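Type I modular polyketide synthase (Streptomyces albus subsp. albus, PDB 6IYR) is the acyltransferase domain of a salinomycin polyketide synthase module, which probably selects a malonyl-type extender unit from coenzyme A and passes it to the acyl carrier protein. Local coordinates at residues 126-131 against 393-398; 225-230 against 348-353; 398-403 against 424-429; 151-156 against 203-208. All blocks are in the same frame, centred on the assembly; numbering follows the deposited sequence.

Contact 1. Residues 126-131 against 393-398; sequences DRTVFV and AFVEAS
The shortest polar bond between residues 126-131 and 393-398 runs from V395 N to V129 O at 2.7 Å, and it is nearly straight, with 171° at the hydrogen. V129 O also receives a CA-H...O contact from F394. V129 N gives to A393 O and V131 N to V395 O, each at 2.8 Å, but the second donor stands above the carbonyl plane. A397 N adds a fourth bond to V131 O at 3.0 Å, more bent than the others, where the strand gives way to an inverse gamma turn centred on A397. Donors and acceptors thus alternate between the strands, which with the bridges V129/F394, F130/V395 and V131/E396 marks a parallel pair, its short axes 30° apart.

On one face, V129 and F394 lie side by side. V129 CG1 trans to the backbone N (chi1 177°) leaves CG2 beside that N, 4.3 Å from the F394 ring centroid in an off-centre CH-pi contact, while V131 CG2 meets the ring edge. L386 covers both V129 and F394. On the other face, F130 CD1 approaches V395 CB at 4.3 Å. These are the central strands of a four-stranded parallel sheet. The bridged pairs are apolar up to E396, whose buried carboxylate is satisfied by S398 OG and the V402 and L403 amides; T128 OG1, by contrast, is buried without a partner in the model.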
loop_
_atom_site.group_PDB
_atom_site.type_symbol
_atom_site.label_atom_id
_atom_site.label_comp_id
_atom_site.label_asym_id
_atom_site.label_seq_id
_atom_site.Cartn_x
_atom_site.Cartn_y
_atom_site.Cartn_z
ATOM N N ASP A 126 -1.949 -9.395 -14.030
ATOM C CA ASP A 126 -1.522 -10.552 -13.248
ATOM C C ASP A 126 -0.048 -10.482 -12.886
ATOM O O ASP A 126 0.464 -11.308 -12.149
ATOM C CB ASP A 126 -1.794 -11.868 -14.016
ATOM C CG ASP A 126 -1.232 -11.849 -15.425
ATOM O OD1 ASP A 126 -0.578 -10.861 -15.816
ATOM O OD2 ASP A 126 -1.512 -12.803 -16.162
ATOM N N ARG A 127 0.673 -9.572 -13.496
ATOM C CA ARG A 127 1.999 -9.307 -12.992
ATOM C C ARG A 127 1.956 -8.170 -12.002
ATOM O O ARG A 127 2.444 -7.071 -12.246
ATOM C CB ARG A 127 2.927 -9.041 -14.141
ATOM C CG ARG A 127 2.997 -10.270 -15.019
ATOM C CD ARG A 127 4.301 -10.309 -15.763
ATOM N NE ARG A 127 4.229 -9.335 -16.828
ATOM C CZ ARG A 127 5.153 -8.430 -17.087
ATOM N NH1 ARG A 127 4.973 -7.617 -18.114
ATOM N NH2 ARG A 127 6.272 -8.387 -16.386
ATOM N N THR A 128 1.395 -8.463 -10.848
ATOM C CA THR A 128 0.949 -7.378 -10.015
ATOM C C THR A 128 2.067 -6.828 -9.115
ATOM O O THR A 128 2.845 -7.575 -8.515
ATOM C CB THR A 128 -0.419 -7.673 -9.353
ATOM O OG1 THR A 128 -0.499 -7.163 -8.015
ATOM C CG2 THR A 128 -0.755 -9.109 -9.421
ATOM N N VAL A 129 2.178 -5.501 -9.101
ATOM C CA VAL A 129 3.180 -4.830 -8.302
ATOM C C VAL A 129 2.641 -4.478 -6.926
ATOM O O VAL A 129 1.554 -3.863 -6.809
ATOM C CB VAL A 129 3.623 -3.546 -8.989
ATOM C CG1 VAL A 129 4.617 -2.829 -8.107
ATOM C CG2 VAL A 129 4.208 -3.849 -10.344
ATOM N N PHE A 130 3.327 -4.914 -5.879
ATOM C CA PHE A 130 2.987 -4.450 -4.521
ATOM C C PHE A 130 3.752 -3.137 -4.159
ATOM O O PHE A 130 4.991 -3.083 -4.227
ATOM C CB PHE A 130 3.280 -5.506 -3.453
ATOM C CG PHE A 130 2.316 -6.692 -3.435
ATOM C CD1 PHE A 130 1.376 -6.886 -4.446
ATOM C CD2 PHE A 130 2.495 -7.704 -2.502
ATOM C CE1 PHE A 130 0.561 -8.004 -4.439
ATOM C CE2 PHE A 130 1.706 -8.861 -2.512
ATOM C CZ PHE A 130 0.743 -9.002 -3.489
ATOM N N VAL A 131 3.004 -2.148 -3.668
ATOM C CA VAL A 131 3.544 -0.833 -3.283
ATOM C C VAL A 131 3.510 -0.627 -1.773
ATOM O O VAL A 131 2.492 -0.878 -1.125
ATOM C CB VAL A 131 2.755 0.294 -3.950
ATOM C CG1 VAL A 131 3.300 1.651 -3.512
ATOM C CG2 VAL A 131 2.844 0.168 -5.454
ATOM N N ALA A 393 -1.022 -3.739 -13.004
ATOM C CA ALA A 393 -1.709 -3.474 -11.753
ATOM C C ALA A 393 -0.755 -3.192 -10.607
ATOM O O ALA A 393 0.224 -3.905 -10.413
ATOM C CB ALA A 393 -2.630 -4.619 -11.369
ATOM N N PHE A 394 -1.068 -2.123 -9.878
ATOM C CA PHE A 394 -0.349 -1.737 -8.687
ATOM C C PHE A 394 -1.236 -1.777 -7.465
ATOM O O PHE A 394 -2.266 -1.088 -7.387
ATOM C CB PHE A 394 0.183 -0.311 -8.867
ATOM C CG PHE A 394 1.204 -0.204 -9.944
ATOM C CD1 PHE A 394 0.824 -0.141 -11.255
ATOM C CD2 PHE A 394 2.563 -0.179 -9.641
ATOM C CE1 PHE A 394 1.770 -0.104 -12.265
ATOM C CE2 PHE A 394 3.500 -0.021 -10.643
ATOM C CZ PHE A 394 3.115 -0.046 -11.949
ATOM N N VAL A 395 -0.782 -2.495 -6.466
ATOM C CA VAL A 395 -1.555 -2.681 -5.245
ATOM C C VAL A 395 -0.795 -2.113 -4.074
ATOM O O VAL A 395 0.264 -2.611 -3.695
ATOM C CB VAL A 395 -1.876 -4.163 -4.999
ATOM C CG1 VAL A 395 -2.471 -4.409 -3.639
ATOM C CG2 VAL A 395 -2.859 -4.665 -6.048
ATOM N N GLU A 396 -1.399 -1.113 -3.422
ATOM C CA GLU A 396 -0.784 -0.558 -2.222
ATOM C C GLU A 396 -1.200 -1.333 -1.011
ATOM O O GLU A 396 -2.372 -1.411 -0.695
ATOM C CB GLU A 396 -1.112 0.942 -2.088
ATOM C CG GLU A 396 -0.217 1.706 -1.106
ATOM C CD GLU A 396 -0.632 3.150 -0.974
ATOM O OE1 GLU A 396 -0.606 3.849 -2.001
ATOM O OE2 GLU A 396 -1.022 3.558 0.135
ATOM N N ALA A 397 -0.229 -1.991 -0.389
ATOM C CA ALA A 397 -0.446 -2.788 0.787
ATOM C C ALA A 397 -0.408 -1.932 2.033
ATOM O O ALA A 397 0.433 -2.170 2.898
ATOM C CB ALA A 397 0.645 -3.837 0.920
ATOM N N SER A 398 -1.387 -1.041 2.185
ATOM C CA SER A 398 -1.363 -0.072 3.269
ATOM C C SER A 398 -2.693 0.017 3.999
ATOM O O SER A 398 -3.747 -0.295 3.428
ATOM C CB SER A 398 -1.012 1.296 2.710
ATOM O OG SER A 398 -2.019 1.750 1.831
#

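Contact 2. Residues 225-230 against 348-353; sequences AAAAVA and VPFLST
Within 225-230, A226 is the first to touch residues 348-353: its CB lies 3.9 Å from F350 CE2, reaching the ring obliquely. A227 follows with its backbone as well as its methyl. A227 N sits in the ring plane at the edge, 3.7 Å from F350 CE2, and A227 CB is 4.0 Å from the same carbon, so one corner of the phenyl ring rests against two successive residues of the helix. F350 CG is trans to its backbone N (chi1 180°), which extends the ring from the chain to the helix surface.

A230 closes the contact. Its CB is 3.5 Å from V348 O and 4.1 Å from V348 CB, and it also faces the F350 ring edge. A230 O accepts V348 N at 3.2 Å, with 155° at the hydrogen; the donor lies in the carbonyl plane, on a lone pair. With only methyl groups at A226, A227 and A230, V348 and F350 lie close to the helix backbone.

Helix 222-230 follows strand 215-218 and a GxSxG sequence at G218, S220 and G222, consistent with the nucleophile elbow of acyltransferases; the contact would then pack the elbow helix against 348-353. V216 of strand 215-218 touches A226, A230 and F350. Behind the helix, W196, M199 and V200 of helix 188-208 pack on A225, and beyond F350, L351 packs on A382, T385 and L386 of helix 379-388.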
loop_
_atom_site.group_PDB
_atom_site.type_symbol
_atom_site.label_atom_id
_atom_site.label_comp_id
_atom_site.label_asym_id
_atom_site.label_seq_id
_atom_site.Cartn_x
_atom_site.Cartn_y
_atom_site.Cartn_z
ATOM N N ALA A 225 9.601 -2.848 4.575
ATOM C CA ALA A 225 8.522 -3.812 4.502
ATOM C C ALA A 225 8.650 -4.617 3.214
ATOM O O ALA A 225 8.493 -5.836 3.232
ATOM C CB ALA A 225 7.171 -3.109 4.550
ATOM N N ALA A 226 8.954 -3.915 2.128
ATOM C CA ALA A 226 9.143 -4.512 0.823
ATOM C C ALA A 226 10.264 -5.559 0.837
ATOM O O ALA A 226 10.146 -6.617 0.200
ATOM C CB ALA A 226 9.425 -3.444 -0.197
ATOM N N ALA A 227 11.289 -5.315 1.647
ATOM C CA ALA A 227 12.438 -6.207 1.686
ATOM C C ALA A 227 12.070 -7.470 2.422
ATOM O O ALA A 227 12.537 -8.564 2.102
ATOM C CB ALA A 227 13.613 -5.523 2.368
ATOM N N ALA A 228 11.254 -7.314 3.441
ATOM C CA ALA A 228 10.790 -8.446 4.186
ATOM C C ALA A 228 9.843 -9.309 3.370
ATOM O O ALA A 228 9.872 -10.543 3.460
ATOM C CB ALA A 228 10.127 -8.000 5.452
ATOM N N VAL A 229 8.993 -8.683 2.583
ATOM C CA VAL A 229 8.034 -9.437 1.797
ATOM C C VAL A 229 8.787 -10.131 0.662
ATOM O O VAL A 229 8.441 -11.220 0.262
ATOM C CB VAL A 229 6.896 -8.521 1.269
ATOM C CG1 VAL A 229 6.068 -9.208 0.185
ATOM C CG2 VAL A 229 5.997 -8.043 2.425
ATOM N N ALA A 230 9.775 -9.469 0.091
ATOM C CA ALA A 230 10.510 -10.012 -1.025
ATOM C C ALA A 230 11.516 -11.099 -0.608
ATOM O O ALA A 230 12.077 -11.779 -1.464
ATOM C CB ALA A 230 11.254 -8.886 -1.740
ATOM N N VAL A 348 11.381 -12.277 -4.593
ATOM C CA VAL A 348 10.490 -11.471 -5.411
ATOM C C VAL A 348 11.272 -10.266 -5.889
ATOM O O VAL A 348 11.965 -9.633 -5.110
ATOM C CB VAL A 348 9.255 -10.939 -4.614
ATOM C CG1 VAL A 348 8.374 -10.103 -5.530
ATOM C CG2 VAL A 348 8.444 -12.082 -4.016
ATOM N N PRO A 349 11.183 -9.962 -7.182
ATOM C CA PRO A 349 11.915 -8.835 -7.697
ATOM C C PRO A 349 11.666 -7.568 -6.848
ATOM O O PRO A 349 10.497 -7.239 -6.537
ATOM C CB PRO A 349 11.341 -8.669 -9.093
ATOM C CG PRO A 349 10.979 -10.090 -9.522
ATOM C CD PRO A 349 10.573 -10.783 -8.246
ATOM N N PHE A 350 12.754 -6.858 -6.538
ATOM C CA PHE A 350 12.743 -5.651 -5.695
ATOM C C PHE A 350 13.373 -4.504 -6.481
ATOM O O PHE A 350 14.573 -4.526 -6.812
ATOM C CB PHE A 350 13.498 -5.945 -4.395
ATOM C CG PHE A 350 13.569 -4.776 -3.427
ATOM C CD1 PHE A 350 14.381 -3.677 -3.691
ATOM C CD2 PHE A 350 13.040 -4.896 -2.163
ATOM C CE1 PHE A 350 14.444 -2.620 -2.795
ATOM C CE2 PHE A 350 13.169 -3.886 -1.222
ATOM C CZ PHE A 350 13.876 -2.745 -1.534
ATOM N N LEU A 351 12.527 -3.565 -6.898
ATOM C CA LEU A 351 12.961 -2.422 -7.642
ATOM C C LEU A 351 13.237 -1.253 -6.681
ATOM O O LEU A 351 12.333 -0.694 -6.084
ATOM C CB LEU A 351 11.952 -2.060 -8.704
ATOM C CG LEU A 351 12.247 -0.797 -9.507
ATOM C CD1 LEU A 351 13.640 -0.826 -10.111
ATOM C CD2 LEU A 351 11.193 -0.597 -10.593
ATOM N N SER A 352 14.513 -0.944 -6.491
ATOM C CA SER A 352 14.939 0.090 -5.551
ATOM C C SER A 352 14.504 1.454 -6.016
ATOM O O SER A 352 14.761 1.881 -7.153
ATOM C CB SER A 352 16.450 0.072 -5.390
ATOM O OG SER A 352 16.885 1.074 -4.480
ATOM N N THR A 353 13.860 2.164 -5.113
ATOM C CA THR A 353 13.546 3.565 -5.377
ATOM C C THR A 353 14.706 4.450 -4.905
ATOM O O THR A 353 14.672 5.676 -5.070
ATOM C CB THR A 353 12.258 3.966 -4.664
ATOM O OG1 THR A 353 12.381 3.695 -3.268
ATOM C CG2 THR A 353 11.092 3.172 -5.223
#

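Contact 3. Residues 398-403 against 424-429; sequences SAHPVL and LRRDEG
H400 ND1 accepts the backbone N-H of R426 at 3.0 Å, with 156° at the hydrogen and the donor 13° out of the ring plane, so this nitrogen must be unprotonated in that bond. The imidazole is also sandwiched. P401 CD lies over one face, and the R426 guanidinium lies flat on the opposite face, the centres 4.1 Å apart and the planes at 27°. R426 reaches there through a chain bent at chi2 and chi3.

A second bond joins the loops, L424 N to S398 O, nearly straight at 3.1 Å. Water 1 spans them too, donating to S398 OG at 2.7 Å and to L424 O at 2.9 Å, while S398 OG itself donates to E396 OE2. A399 O is satisfied from outside by W139 NE1; R425 N, although 3.2 Å from A399 O, has a poor angle and bonds weakly to E428 O instead.

E428 N gives to R425 O at 2.7 Å, closing a type II beta turn from R425 to E428 that presents R426 N to the histidine. Both loops leave the carboxyl ends of neighbouring parallel strands, 393-396 and 419-421, and lead into helices 404-414 and 431-443, the strand-loop-helix connection of an alpha/beta sheet.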
loop_
_atom_site.group_PDB
_atom_site.type_symbol
_atom_site.label_atom_id
_atom_site.label_comp_id
_atom_site.label_asym_id
_atom_site.label_seq_id
_atom_site.Cartn_x
_atom_site.Cartn_y
_atom_site.Cartn_z
ATOM N N SER A 398 -1.387 -1.041 2.185
ATOM C CA SER A 398 -1.363 -0.072 3.269
ATOM C C SER A 398 -2.693 0.017 3.999
ATOM O O SER A 398 -3.747 -0.295 3.428
ATOM C CB SER A 398 -1.012 1.296 2.710
ATOM O OG SER A 398 -2.019 1.750 1.831
ATOM N N ALA A 399 -2.660 0.730 5.122
ATOM C CA ALA A 399 -3.820 0.935 5.978
ATOM C C ALA A 399 -4.742 2.054 5.461
ATOM O O ALA A 399 -5.893 2.179 5.900
ATOM C CB ALA A 399 -3.346 1.265 7.384
ATOM N N HIS A 400 -4.208 2.822 4.513
ATOM C CA HIS A 400 -4.853 3.963 3.914
ATOM C C HIS A 400 -4.026 4.378 2.704
ATOM O O HIS A 400 -2.826 4.505 2.821
ATOM C CB HIS A 400 -4.887 5.120 4.897
ATOM C CG HIS A 400 -5.668 6.280 4.393
ATOM N ND1 HIS A 400 -7.046 6.303 4.413
ATOM C CD2 HIS A 400 -5.279 7.412 3.767
ATOM C CE1 HIS A 400 -7.473 7.388 3.797
ATOM N NE2 HIS A 400 -6.420 8.073 3.383
ATOM N N PRO A 401 -4.660 4.599 1.534
ATOM C CA PRO A 401 -3.967 4.888 0.280
ATOM C C PRO A 401 -3.288 6.248 0.234
ATOM O O PRO A 401 -3.957 7.242 0.284
ATOM C CB PRO A 401 -5.062 4.873 -0.772
ATOM C CG PRO A 401 -6.308 4.421 -0.082
ATOM C CD PRO A 401 -6.122 4.624 1.384
ATOM N N VAL A 402 -1.982 6.296 0.022
ATOM C CA VAL A 402 -1.267 7.563 0.032
ATOM C C VAL A 402 -0.386 7.732 -1.196
ATOM O O VAL A 402 0.160 8.773 -1.418
ATOM C CB VAL A 402 -0.408 7.723 1.299
ATOM C CG1 VAL A 402 -1.280 7.736 2.541
ATOM C CG2 VAL A 402 0.610 6.600 1.419
ATOM N N LEU A 403 -0.307 6.738 -2.045
ATOM C CA LEU A 403 0.548 6.796 -3.216
ATOM C C LEU A 403 -0.184 6.393 -4.449
ATOM O O LEU A 403 0.345 6.302 -5.553
ATOM C CB LEU A 403 1.758 5.879 -3.023
ATOM C CG LEU A 403 2.884 6.504 -2.186
ATOM C CD1 LEU A 403 4.027 5.514 -1.996
ATOM C CD2 LEU A 403 3.365 7.749 -2.893
ATOM N N LEU A 424 -6.683 -1.050 2.646
ATOM C CA LEU A 424 -7.616 -0.542 3.599
ATOM C C LEU A 424 -7.740 0.947 3.486
ATOM O O LEU A 424 -6.971 1.608 2.778
ATOM C CB LEU A 424 -7.179 -0.931 4.969
ATOM C CG LEU A 424 -6.905 -2.422 5.207
ATOM C CD1 LEU A 424 -6.469 -2.570 6.655
ATOM C CD2 LEU A 424 -8.112 -3.335 4.987
ATOM N N ARG A 425 -8.612 1.496 4.313
ATOM C CA ARG A 425 -8.778 2.929 4.420
ATOM C C ARG A 425 -8.962 3.328 5.861
ATOM O O ARG A 425 -9.475 2.548 6.620
ATOM C CB ARG A 425 -10.078 3.307 3.740
ATOM C CG ARG A 425 -9.848 4.028 2.472
ATOM C CD ARG A 425 -10.275 3.133 1.351
ATOM N NE ARG A 425 -11.477 3.682 0.780
ATOM C CZ ARG A 425 -11.728 3.718 -0.521
ATOM N NH1 ARG A 425 -12.840 4.288 -0.957
ATOM N NH2 ARG A 425 -10.902 3.134 -1.374
ATOM N N ARG A 426 -8.768 4.610 6.156
ATOM C CA ARG A 426 -9.021 5.121 7.479
ATOM C C ARG A 426 -10.456 4.795 7.914
ATOM O O ARG A 426 -11.400 4.947 7.155
ATOM C CB ARG A 426 -8.801 6.618 7.509
ATOM C CG ARG A 426 -8.767 7.189 8.919
ATOM C CD ARG A 426 -7.819 8.379 8.955
ATOM N NE ARG A 426 -8.087 9.222 7.807
ATOM C CZ ARG A 426 -7.187 9.673 6.952
ATOM N NH1 ARG A 426 -7.579 10.436 5.944
ATOM N NH2 ARG A 426 -5.903 9.501 7.164
ATOM N N ASP A 427 -10.580 4.317 9.132
ATOM C CA ASP A 427 -11.856 3.911 9.719
ATOM C C ASP A 427 -12.479 2.750 8.978
ATOM O O ASP A 427 -13.526 2.279 9.402
ATOM C CB ASP A 427 -12.840 5.099 9.842
ATOM C CG ASP A 427 -12.305 6.225 10.754
ATOM O OD1 ASP A 427 -11.558 5.947 11.724
ATOM O OD2 ASP A 427 -12.569 7.409 10.467
ATOM N N GLU A 428 -11.780 2.183 7.984
ATOM C CA GLU A 428 -12.213 0.899 7.382
ATOM C C GLU A 428 -11.108 -0.172 7.273
ATOM O O GLU A 428 -10.533 -0.407 6.206
ATOM C CB GLU A 428 -12.858 1.124 6.007
ATOM C CG GLU A 428 -13.984 2.168 6.021
ATOM C CD GLU A 428 -14.458 2.536 4.623
ATOM O OE1 GLU A 428 -14.805 3.695 4.405
ATOM O OE2 GLU A 428 -14.346 1.712 3.697
ATOM N N GLY A 429 -10.925 -0.899 8.354
ATOM C CA GLY A 429 -9.748 -1.701 8.552
ATOM C C GLY A 429 -10.104 -3.160 8.733
ATOM O O GLY A 429 -9.355 -3.893 9.373
HETATM O O HOH W 1 -4.623 1.250 1.188
#

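Contact 4. Residues 151-156 against 203-208; sequences PVFASR and AEVWRA
V152 CG1 and E204 CG are both trans to their own backbone N (chi1 172° and -174°), and these torsions carry the two groups into the gap between helices 151-164 and 188-208, where they meet at 3.7 Å. The motif is a helix-helix packing in a roughly antiparallel sense: the short axes make 140° and approach to 8.7 Å, with V152 and V205 nearest at their CA atoms.

V152 touches three residues of 203-208. Besides E204, its CG2 meets A208 CB at 3.7 Å, and its CG1 meets V205 CG2 more loosely. On one flank V205 CG2 lies 3.9 Å from F153 CB and at the edge of the F153 ring, near its plane. V205 also packs on F434 of helix 431-443, and F153 on L146 and L147, so this flank is the buried one.

The opposite flank is polar. R156 CG rests on E204 CB at 3.9 Å, the side chains crossing at about a right angle. R156 pairs with E159, and E204 is gripped side-on by R207 through NE and NH2, both from above the carboxylate plane. R156 NE and E204 OE1 are 4.4 Å apart, with the oxygen well out of the guanidinium plane, so any attraction is probably purely electrostatic. Water 2 mediates instead: it accepts R156 NE at 2.8 Å, in the guanidinium plane, and donates weakly to E204 OE1 at 3.4 Å.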
loop_
_atom_site.group_PDB
_atom_site.type_symbol
_atom_site.label_atom_id
_atom_site.label_comp_id
_atom_site.label_asym_id
_atom_site.label_seq_id
_atom_site.Cartn_x
_atom_site.Cartn_y
_atom_site.Cartn_z
ATOM N N PRO A 151 -7.239 -15.167 9.663
ATOM C CA PRO A 151 -6.207 -15.947 10.306
ATOM C C PRO A 151 -4.816 -15.618 9.766
ATOM O O PRO A 151 -3.869 -15.595 10.523
ATOM C CB PRO A 151 -6.571 -17.379 9.916
ATOM C CG PRO A 151 -8.041 -17.333 9.718
ATOM C CD PRO A 151 -8.271 -16.023 9.057
ATOM N N VAL A 152 -4.707 -15.362 8.471
ATOM C CA VAL A 152 -3.406 -15.059 7.863
ATOM C C VAL A 152 -2.840 -13.720 8.361
ATOM O O VAL A 152 -1.689 -13.639 8.798
ATOM C CB VAL A 152 -3.529 -15.009 6.337
ATOM C CG1 VAL A 152 -2.240 -14.510 5.699
ATOM C CG2 VAL A 152 -3.893 -16.381 5.817
ATOM N N PHE A 153 -3.687 -12.695 8.406
ATOM C CA PHE A 153 -3.309 -11.434 9.055
ATOM C C PHE A 153 -2.887 -11.617 10.468
ATOM O O PHE A 153 -1.844 -11.109 10.881
ATOM C CB PHE A 153 -4.410 -10.393 9.000
ATOM C CG PHE A 153 -3.926 -9.021 9.335
ATOM C CD1 PHE A 153 -3.051 -8.347 8.468
ATOM C CD2 PHE A 153 -4.143 -8.501 10.580
ATOM C CE1 PHE A 153 -2.561 -7.086 8.797
ATOM C CE2 PHE A 153 -3.677 -7.227 10.918
ATOM C CZ PHE A 153 -2.847 -6.547 10.051
ATOM N N ALA A 154 -3.655 -12.388 11.221
ATOM C CA ALA A 154 -3.423 -12.425 12.640
ATOM C C ALA A 154 -2.111 -13.127 12.906
ATOM O O ALA A 154 -1.416 -12.840 13.889
ATOM C CB ALA A 154 -4.550 -13.133 13.362
ATOM N N SER A 155 -1.768 -14.083 12.069
ATOM C CA SER A 155 -0.618 -14.878 12.421
ATOM C C SER A 155 0.673 -14.224 11.888
ATOM O O SER A 155 1.703 -14.257 12.545
ATOM C CB SER A 155 -0.797 -16.311 11.941
ATOM O OG SER A 155 0.117 -16.601 10.925
ATOM N N ARG A 156 0.587 -13.572 10.742
ATOM C CA ARG A 156 1.718 -12.777 10.245
ATOM C C ARG A 156 2.021 -11.574 11.133
ATOM O O ARG A 156 3.175 -11.305 11.456
ATOM C CB ARG A 156 1.430 -12.318 8.830
ATOM C CG ARG A 156 2.646 -11.743 8.104
ATOM C CD ARG A 156 3.836 -12.676 8.223
ATOM N NE ARG A 156 4.818 -12.366 7.203
ATOM C CZ ARG A 156 6.064 -12.828 7.208
ATOM N NH1 ARG A 156 6.895 -12.509 6.237
ATOM N NH2 ARG A 156 6.482 -13.596 8.182
ATOM N N ALA A 203 0.327 -7.584 3.121
ATOM C CA ALA A 203 0.842 -8.146 1.874
ATOM C C ALA A 203 0.634 -9.670 1.825
ATOM O O ALA A 203 0.433 -10.254 0.768
ATOM C CB ALA A 203 2.312 -7.804 1.701
ATOM N N GLU A 204 0.813 -10.295 2.977
ATOM C CA GLU A 204 0.664 -11.715 3.137
ATOM C C GLU A 204 -0.794 -12.163 2.972
ATOM O O GLU A 204 -1.039 -13.181 2.368
ATOM C CB GLU A 204 1.143 -12.083 4.516
ATOM C CG GLU A 204 1.182 -13.570 4.755
ATOM C CD GLU A 204 2.329 -14.236 4.031
ATOM O OE1 GLU A 204 3.143 -13.552 3.342
ATOM O OE2 GLU A 204 2.410 -15.466 4.168
ATOM N N VAL A 205 -1.749 -11.320 3.349
ATOM C CA VAL A 205 -3.177 -11.583 3.011
ATOM C C VAL A 205 -3.416 -11.560 1.535
ATOM O O VAL A 205 -4.011 -12.467 1.010
ATOM C CB VAL A 205 -4.112 -10.588 3.698
ATOM C CG1 VAL A 205 -5.586 -10.866 3.386
ATOM C CG2 VAL A 205 -3.869 -10.676 5.174
ATOM N N TRP A 206 -2.827 -10.604 0.825
ATOM C CA TRP A 206 -2.955 -10.578 -0.609
ATOM C C TRP A 206 -2.383 -11.861 -1.202
ATOM O O TRP A 206 -3.019 -12.517 -2.024
ATOM C CB TRP A 206 -2.270 -9.366 -1.206
ATOM C CG TRP A 206 -3.094 -8.083 -1.208
ATOM C CD1 TRP A 206 -3.011 -7.058 -0.309
ATOM C CD2 TRP A 206 -4.093 -7.697 -2.157
ATOM N NE1 TRP A 206 -3.851 -6.041 -0.667
ATOM C CE2 TRP A 206 -4.571 -6.427 -1.766
ATOM C CE3 TRP A 206 -4.642 -8.302 -3.287
ATOM C CZ2 TRP A 206 -5.552 -5.745 -2.482
ATOM C CZ3 TRP A 206 -5.560 -7.579 -4.044
ATOM C CH2 TRP A 206 -6.010 -6.330 -3.637
ATOM N N ARG A 207 -1.217 -12.273 -0.689
ATOM C CA ARG A 207 -0.540 -13.493 -1.126
ATOM C C ARG A 207 -1.349 -14.753 -0.851
ATOM O O ARG A 207 -1.522 -15.573 -1.718
ATOM C CB ARG A 207 0.800 -13.632 -0.410
ATOM C CG ARG A 207 2.026 -13.452 -1.275
ATOM C CD ARG A 207 3.257 -14.070 -0.614
ATOM N NE ARG A 207 2.889 -15.023 0.437
ATOM C CZ ARG A 207 3.033 -16.347 0.382
ATOM N NH1 ARG A 207 3.558 -16.944 -0.679
ATOM N NH2 ARG A 207 2.644 -17.084 1.410
ATOM N N ALA A 208 -1.865 -14.874 0.356
ATOM C CA ALA A 208 -2.748 -15.994 0.730
ATOM C C ALA A 208 -4.009 -16.070 -0.150
ATOM O O ALA A 208 -4.586 -17.144 -0.349
ATOM C CB ALA A 208 -3.129 -15.872 2.193
HETATM O O HOH W 2 4.536 -10.842 4.844
#

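How the contacts relate
Contact 1 is the buried centre, a backbone-bonded strand pair; contacts 3 and 4 touch it, and contact 2 lies close by. Contact 3 grows from its carboxyl end: they share S398, and the E396 carboxylate of contact 1 probably holds the start of the next helix in contact 3. From contact 4, W206 packs on both F130 and V395. Contact 2, also buried but with a single cross-bond, lies about 12 Å from contact 1 between centres without touching it; its V229 meets A203 of contact 4. Chemistry follows exposure: contacts 1 and 2 are buried and mostly apolar between side chains, while contacts 3 and 4 are partly buried and include the water-mediated and arginine interactions.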